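Local coordinates for periplasmic His/Glu/Gln/Arg/opine family-binding protein (Silicibacter pomeroyi, PDB 3I6V) that binds lysine in the cleft between its two lobes and probably serves as the periplasmic receptor of an ABC importer for polar amino acids or opines, at residues 55-60 / 66-71; 148-153 / 174-179. All coordinates share one frame; numbering follows the deposited sequence.

In the fold
Both contacts lie in a periplasmic binding protein of solute-binding family 3. Along the chain they follow in series, contact 1 closing before contact 2 opens. Contact 1 closes a tight loop of five residues: the chain turns back right after the helix 56-61, whose side chains pack on the strand 67-68, an outer strand of the parallel sheet with 7-11 and 46-50. Contact 2 spans twenty residues, including the helix 153-162, and joins the strand 148-152 of the mixed sheet to the end of the strand 172-175 and the loop after it. Their centres stand 19 Å apart, on opposite sides of the chain's centre, and the bound lysine is near both.

Contact 1 (55-60 / 66-71); sequences SIIPNL and DTIIAG. With LYS (lysine), chain B.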
ATOM      1  N   SER A  55       4.876   8.846   9.271  1.00 24.85           N
ATOM      2  CA  SER A  55       6.191   8.738   9.873  1.00 23.23           C
ATOM      3  C   SER A  55       6.796   7.317   9.695  1.00 22.01           C
ATOM      4  O   SER A  55       7.761   6.994  10.359  1.00 21.98           O
ATOM      5  CB  SER A  55       6.072   9.093  11.381  1.00 22.71           C
ATOM      6  OG  SER A  55       5.181   8.171  12.020  1.00 23.65           O
ATOM      7  N   ILE A  56       6.238   6.481   8.809  1.00 20.68           N
ATOM      8  CA  ILE A  56       6.666   5.073   8.728  1.00 20.40           C
ATOM      9  C   ILE A  56       8.112   4.932   8.217  1.00 20.51           C
ATOM     10  O   ILE A  56       8.843   4.026   8.645  1.00 20.47           O
ATOM     11  CB  ILE A  56       5.652   4.194   7.926  1.00 20.41           C
ATOM     12  CG1 ILE A  56       5.794   2.723   8.304  1.00 21.83           C
ATOM     13  CG2 ILE A  56       5.722   4.487   6.373  1.00 18.91           C
ATOM     14  CD1 ILE A  56       4.521   1.890   7.980  1.00 21.52           C
ATOM     15  N   ILE A  57       8.535   5.837   7.338  1.00 19.82           N
ATOM     16  CA  ILE A  57       9.913   5.818   6.875  1.00 19.99           C
ATOM     17  C   ILE A  57      10.879   6.350   7.958  1.00 21.03           C
ATOM     18  O   ILE A  57      11.817   5.651   8.303  1.00 21.08           O
ATOM     19  CB  ILE A  57      10.104   6.480   5.493  1.00 19.58           C
ATOM     20  CG1 ILE A  57       9.492   5.590   4.393  1.00 20.44           C
ATOM     21  CG2 ILE A  57      11.611   6.708   5.208  1.00 19.94           C
ATOM     22  CD1 ILE A  57       9.671   6.166   2.928  1.00 22.64           C
ATOM     23  N   PRO A  58      10.659   7.575   8.490  1.00 22.06           N
ATOM     24  CA  PRO A  58      11.618   8.046   9.537  1.00 22.94           C
ATOM     25  C   PRO A  58      11.715   7.107  10.731  1.00 22.79           C
ATOM     26  O   PRO A  58      12.811   6.909  11.264  1.00 23.97           O
ATOM     27  CB  PRO A  58      11.046   9.412   9.990  1.00 24.21           C
ATOM     28  CG  PRO A  58      10.031   9.805   8.997  1.00 24.23           C
ATOM     29  CD  PRO A  58       9.750   8.641   8.037  1.00 22.40           C
ATOM     30  N   ASN A  59      10.599   6.492  11.127  1.00 22.31           N
ATOM     31  CA  ASN A  59      10.640   5.563  12.265  1.00 22.90           C
ATOM     32  C   ASN A  59      11.330   4.212  11.985  1.00 23.00           C
ATOM     33  O   ASN A  59      11.822   3.570  12.926  1.00 23.51           O
ATOM     34  CB  ASN A  59       9.246   5.409  12.899  1.00 21.61           C
ATOM     35  CG  ASN A  59       8.788   6.708  13.591  1.00 24.27           C
ATOM     36  OD1 ASN A  59       9.561   7.657  13.711  1.00 24.37           O
ATOM     37  ND2 ASN A  59       7.548   6.735  14.054  1.00 22.52           N
ATOM     38  N   LEU A  60      11.366   3.777  10.715  1.00 21.88           N
ATOM     39  CA  LEU A  60      12.238   2.672  10.314  1.00 21.97           C
ATOM     40  C   LEU A  60      13.685   3.118  10.450  1.00 22.52           C
ATOM     41  O   LEU A  60      14.518   2.401  11.021  1.00 22.88           O
ATOM     42  CB  LEU A  60      11.988   2.259   8.837  1.00 21.89           C
ATOM     43  CG  LEU A  60      13.071   1.371   8.183  1.00 21.90           C
ATOM     44  CD1 LEU A  60      13.027  -0.034   8.773  1.00 22.78           C
ATOM     45  CD2 LEU A  60      12.874   1.264   6.665  1.00 23.27           C
ATOM     46  N   ASP A  66      12.125  -2.924  11.945  1.00 22.54           N
ATOM     47  CA  ASP A  66      13.182  -3.321  11.010  1.00 22.53           C
ATOM     48  C   ASP A  66      12.778  -3.418   9.554  1.00 21.67           C
ATOM     49  O   ASP A  66      13.660  -3.495   8.687  1.00 22.86           O
ATOM     50  CB  ASP A  66      13.810  -4.649  11.455  1.00 22.78           C
ATOM     51  CG  ASP A  66      14.276  -4.597  12.908  1.00 23.93           C
ATOM     52  OD1 ASP A  66      15.040  -3.673  13.268  1.00 26.92           O
ATOM     53  OD2 ASP A  66      13.819  -5.447  13.702  1.00 25.37           O
ATOM     54  N   THR A  67      11.485  -3.477   9.276  1.00 19.63           N
ATOM     55  CA  THR A  67      11.017  -3.510   7.896  1.00 20.32           C
ATOM     56  C   THR A  67       9.764  -2.659   7.745  1.00 20.25           C
ATOM     57  O   THR A  67       9.061  -2.388   8.742  1.00 20.37           O
ATOM     58  CB  THR A  67      10.657  -4.945   7.413  1.00 20.62           C
ATOM     59  OG1 THR A  67       9.425  -5.353   8.043  1.00 23.01           O
ATOM     60  CG2 THR A  67      11.745  -5.959   7.740  1.00 19.81           C
ATOM     61  N   ILE A  68       9.481  -2.239   6.515  1.00 19.40           N
ATOM     62  CA  ILE A  68       8.165  -1.677   6.186  1.00 20.42           C
ATOM     63  C   ILE A  68       7.483  -2.636   5.227  1.00 20.82           C
ATOM     64  O   ILE A  68       8.044  -2.935   4.179  1.00 19.96           O
ATOM     65  CB  ILE A  68       8.284  -0.281   5.550  1.00 19.53           C
ATOM     66  CG1 ILE A  68       8.869   0.706   6.563  1.00 20.47           C
ATOM     67  CG2 ILE A  68       6.911   0.216   5.039  1.00 20.96           C
ATOM     68  CD1 ILE A  68       9.226   2.068   5.924  1.00 20.40           C
ATOM     69  N   ILE A  69       6.319  -3.168   5.611  1.00 20.74           N
ATOM     70  CA  ILE A  69       5.533  -3.992   4.716  1.00 21.74           C
ATOM     71  C   ILE A  69       4.107  -3.419   4.824  1.00 22.99           C
ATOM     72  O   ILE A  69       3.357  -3.734   5.760  1.00 23.02           O
ATOM     73  CB  ILE A  69       5.658  -5.504   5.053  1.00 22.42           C
ATOM     74  CG1 ILE A  69       4.888  -6.377   4.050  1.00 22.99           C
ATOM     75  CG2 ILE A  69       5.290  -5.804   6.551  1.00 24.12           C
ATOM     76  CD1 ILE A  69       5.098  -7.914   4.293  1.00 25.07           C
ATOM     77  N   ALA A  70       3.782  -2.500   3.918  1.00 22.02           N
ATOM     78  CA  ALA A  70       2.674  -1.563   4.140  1.00 21.80           C
ATOM     79  C   ALA A  70       2.194  -0.992   2.812  1.00 22.19           C
ATOM     80  O   ALA A  70       1.974   0.218   2.690  1.00 24.27           O
ATOM     81  CB  ALA A  70       3.132  -0.401   5.100  1.00 20.66           C
ATOM     82  N   GLY A  71       2.048  -1.860   1.814  1.00 21.91           N
ATOM     83  CA  GLY A  71       1.597  -1.453   0.465  1.00 21.83           C
ATOM     84  C   GLY A  71       2.412  -0.325  -0.165  1.00 21.04           C
ATOM     85  O   GLY A  71       1.871   0.467  -0.928  1.00 21.54           O
TER
HETATM   86  N   LYS B   1       1.485   2.371  -3.187  1.00 19.25           N
HETATM   87  CA  LYS B   1       1.283   3.839  -2.957  1.00 19.15           C
HETATM   88  C   LYS B   1       2.554   4.493  -2.465  1.00 19.85           C
HETATM   89  O   LYS B   1       3.516   3.773  -2.163  1.00 20.69           O
HETATM   90  CB  LYS B   1       0.137   4.076  -1.942  1.00 18.75           C
HETATM   91  CG  LYS B   1       0.428   3.609  -0.516  1.00 17.98           C
HETATM   92  CD  LYS B   1      -0.834   3.834   0.388  1.00 20.74           C
HETATM   93  CE  LYS B   1      -0.588   3.454   1.894  1.00 20.73           C
HETATM   94  NZ  LYS B   1      -1.905   3.596   2.701  1.00 20.25           N
HETATM   95  OXT LYS B   1       2.630   5.750  -2.340  1.00 20.47           O
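Ile-68 points from the strand 67-68 into the helix 56-61, and apolar packing on it makes up most of this contact. Its CD1 lies 3.8 Å from CD2 of Leu-60 and equally far from CG1 of Ile-57, whose side chain crosses it at about a right angle. On another flank, Ile-68 CG1 meets CG1 of Ile-56 at 4.1 Å. With CG1 of Ile-56 turned opposite its backbone N (chi1 -158°), CD1 reaches on along the chain to Ala-70 CB at 3.9 Å. Replacing Ile-68 with alanine would probably open a gap beneath the helix and leave Leu-60 and Ile-57 without their shared methyl partner.

Side chains also rest on backbone. Leu-60 CD1 lies against the carbonyl carbon of Asp-66 at 3.5 Å, where the chain enters the strand, and Ile-68 CD1 comes within 3.4 Å of Ile-56 O. That oxygen accepts the helical bond from Leu-60 N and another from the Tyr-65 hydroxyl, so the methyl lies beside a carbonyl already engaged.

Among the polar links to the surroundings, Asp-66 OD1 forms salt bridges with Arg-185 and Arg-8, and the Thr-67 backbone is hydrogen-bonded to the strand 7-11. Gly-71 O accepts a hydrogen bond of 3.0 Å from the alpha-amino N of the bound lysine. Gly-71 has positive phi (54°), which favours glycine, and its N is hydrogen-bonded to Glu-31 OE2. The chemistry implies a division of labour: hydrocarbon joins helix to strand, and the chain beyond the strand delivers a backbone carbonyl to the ligand.

Contact 2 (148-153 / 174-179); sequences AVFADR and VPLGGG
The ring of Phe-150 meets Val-174 and Leu-176 with its edge, while aromatic neighbours gather around it: Tyr-120 of the helix 116-123 stacks with it, and Tyr-96 meets it with the ring planes at about 40°. Val-174 CB lies in the ring plane, 3.9 Å from CZ, and its CG2 branch sits as close to CE1. Leu-176 takes the neighbouring part of the rim, its CD1 3.7 Å from CE2 and 4.0 Å from CZ. The far end of the ring is therefore shared between two aliphatic side chains, the valine crossing it at about a right angle.

Torsions bring the partners together. CG of Phe-150 stands opposite the backbone N (chi1 -174°), which extends the ring from the strand 148-152 toward the other segment. Two residues apart, Val-174 and Leu-176 both direct their CB atoms toward that strand, with Pro-175 between them turned away.

Val-174 also touches Tyr-120, and Leu-176 rests on Ser-94 and Ile-116, its side chain about 7 Å from the bound lysine. This is plain packing within the lobe built on the mixed sheet of a two-lobed periplasmic binding protein: it joins the strand 148-152, on the side facing the helix 116-123, to the chain leaving the strand 172-175.

Only 114 Å² is buried between the segments, and their direct contacts are wholly apolar. The chemistry implies a small hydrophobic seam, in which the two segments are matched by shape around a ring edge and not by any directional bond.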
ATOM      1  N   ALA A 148     -12.963  14.381  -5.822  1.00 30.05           N
ATOM      2  CA  ALA A 148     -12.642  12.982  -6.036  1.00 28.11           C
ATOM      3  C   ALA A 148     -11.440  12.595  -5.170  1.00 26.19           C
ATOM      4  O   ALA A 148     -10.782  13.445  -4.583  1.00 26.75           O
ATOM      5  CB  ALA A 148     -12.344  12.707  -7.526  1.00 29.38           C
ATOM      6  N   VAL A 149     -11.180  11.308  -5.101  1.00 24.96           N
ATOM      7  CA  VAL A 149      -9.984  10.798  -4.432  1.00 23.98           C
ATOM      8  C   VAL A 149      -9.178  10.059  -5.495  1.00 23.10           C
ATOM      9  O   VAL A 149      -9.756   9.354  -6.336  1.00 24.59           O
ATOM     10  CB  VAL A 149     -10.330   9.838  -3.248  1.00 23.26           C
ATOM     11  CG1 VAL A 149     -11.310   8.748  -3.713  1.00 22.32           C
ATOM     12  CG2 VAL A 149      -9.055   9.207  -2.668  1.00 22.44           C
ATOM     13  N   PHE A 150      -7.854  10.205  -5.438  1.00 21.88           N
ATOM     14  CA  PHE A 150      -6.949   9.456  -6.325  1.00 21.12           C
ATOM     15  C   PHE A 150      -6.104   8.535  -5.450  1.00 20.00           C
ATOM     16  O   PHE A 150      -5.386   9.002  -4.574  1.00 19.92           O
ATOM     17  CB  PHE A 150      -6.073  10.455  -7.094  1.00 20.10           C
ATOM     18  CG  PHE A 150      -5.188   9.830  -8.153  1.00 20.88           C
ATOM     19  CD1 PHE A 150      -5.746   9.172  -9.256  1.00 20.25           C
ATOM     20  CD2 PHE A 150      -3.795   9.933  -8.051  1.00 17.43           C
ATOM     21  CE1 PHE A 150      -4.917   8.612 -10.247  1.00 21.97           C
ATOM     22  CE2 PHE A 150      -2.949   9.394  -9.017  1.00 18.66           C
ATOM     23  CZ  PHE A 150      -3.506   8.728 -10.127  1.00 19.44           C
ATOM     24  N   ALA A 151      -6.199   7.231  -5.690  1.00 19.97           N
ATOM     25  CA  ALA A 151      -5.605   6.244  -4.804  1.00 20.77           C
ATOM     26  C   ALA A 151      -5.356   4.966  -5.541  1.00 21.60           C
ATOM     27  O   ALA A 151      -5.719   4.821  -6.704  1.00 22.73           O
ATOM     28  CB  ALA A 151      -6.576   5.961  -3.581  1.00 20.65           C
ATOM     29  N   ASP A 152      -4.768   4.011  -4.842  1.00 22.33           N
ATOM     30  CA  ASP A 152      -4.475   2.715  -5.410  1.00 23.28           C
ATOM     31  C   ASP A 152      -5.775   2.014  -5.772  1.00 24.36           C
ATOM     32  O   ASP A 152      -6.741   2.006  -4.954  1.00 23.75           O
ATOM     33  CB  ASP A 152      -3.733   1.911  -4.373  1.00 23.03           C
ATOM     34  CG  ASP A 152      -3.370   0.564  -4.846  1.00 27.83           C
ATOM     35  OD1 ASP A 152      -2.348   0.441  -5.563  1.00 25.95           O
ATOM     36  OD2 ASP A 152      -4.090  -0.385  -4.443  1.00 31.07           O
ATOM     37  N   ARG A 153      -5.810   1.441  -6.980  1.00 23.47           N
ATOM     38  CA  ARG A 153      -7.008   0.821  -7.502  1.00 25.09           C
ATOM     39  C   ARG A 153      -7.425  -0.368  -6.628  1.00 25.97           C
ATOM     40  O   ARG A 153      -8.626  -0.571  -6.388  1.00 26.20           O
ATOM     41  CB  ARG A 153      -6.844   0.356  -8.957  1.00 25.38           C
ATOM     42  CG  ARG A 153      -8.174  -0.189  -9.552  1.00 27.93           C
ATOM     43  CD  ARG A 153      -8.099  -0.556 -11.057  1.00 30.49           C
ATOM     44  NE  ARG A 153      -9.368  -1.174 -11.403  1.00 34.31           N
ATOM     45  CZ  ARG A 153     -10.461  -0.503 -11.759  1.00 33.58           C
ATOM     46  NH1 ARG A 153     -10.449   0.824 -11.889  1.00 31.56           N
ATOM     47  NH2 ARG A 153     -11.568  -1.174 -12.022  1.00 35.38           N
ATOM     48  N   VAL A 174      -4.305   5.076 -14.014  1.00 32.36           N
ATOM     49  CA  VAL A 174      -2.970   5.658 -14.222  1.00 31.43           C
ATOM     50  C   VAL A 174      -1.937   4.691 -13.625  1.00 31.85           C
ATOM     51  O   VAL A 174      -2.019   4.334 -12.437  1.00 30.17           O
ATOM     52  CB  VAL A 174      -2.833   7.050 -13.549  1.00 31.19           C
ATOM     53  CG1 VAL A 174      -1.455   7.689 -13.835  1.00 31.59           C
ATOM     54  CG2 VAL A 174      -3.968   7.995 -13.964  1.00 32.27           C
ATOM     55  N   PRO A 175      -0.943   4.261 -14.429  1.00 31.99           N
ATOM     56  CA  PRO A 175       0.082   3.381 -13.832  1.00 32.04           C
ATOM     57  C   PRO A 175       1.082   4.211 -13.022  1.00 31.58           C
ATOM     58  O   PRO A 175       1.602   5.202 -13.529  1.00 31.76           O
ATOM     59  CB  PRO A 175       0.755   2.722 -15.056  1.00 32.88           C
ATOM     60  CG  PRO A 175      -0.107   3.117 -16.265  1.00 33.46           C
ATOM     61  CD  PRO A 175      -0.721   4.456 -15.871  1.00 32.82           C
ATOM     62  N   LEU A 176       1.336   3.851 -11.762  1.00 30.61           N
ATOM     63  CA  LEU A 176       2.297   4.609 -10.957  1.00 30.00           C
ATOM     64  C   LEU A 176       3.108   3.673 -10.122  1.00 30.12           C
ATOM     65  O   LEU A 176       2.531   2.777  -9.479  1.00 29.30           O
ATOM     66  CB  LEU A 176       1.574   5.616 -10.022  1.00 29.34           C
ATOM     67  CG  LEU A 176       1.008   6.909 -10.562  1.00 27.12           C
ATOM     68  CD1 LEU A 176       0.275   7.706  -9.434  1.00 22.61           C
ATOM     69  CD2 LEU A 176       2.134   7.789 -11.206  1.00 24.93           C
ATOM     70  N   GLY A 177       4.444   3.848 -10.133  1.00 29.38           N
ATOM     71  CA  GLY A 177       5.304   3.194  -9.141  1.00 27.78           C
ATOM     72  C   GLY A 177       5.755   1.804  -9.552  1.00 28.62           C
ATOM     73  O   GLY A 177       5.243   1.241 -10.522  1.00 27.96           O
ATOM     74  N   GLY A 178       6.703   1.240  -8.801  1.00 28.06           N
ATOM     75  CA  GLY A 178       7.374   0.015  -9.203  1.00 27.28           C
ATOM     76  C   GLY A 178       6.835  -1.300  -8.646  1.00 26.43           C
ATOM     77  O   GLY A 178       7.559  -2.285  -8.593  1.00 26.47           O
ATOM     78  N   GLY A 179       5.574  -1.342  -8.250  1.00 25.03           N
ATOM     79  CA  GLY A 179       5.108  -2.524  -7.543  1.00 23.27           C
ATOM     80  C   GLY A 179       5.400  -2.307  -6.060  1.00 22.75           C
ATOM     81  O   GLY A 179       6.282  -1.534  -5.706  1.00 21.28           O
TER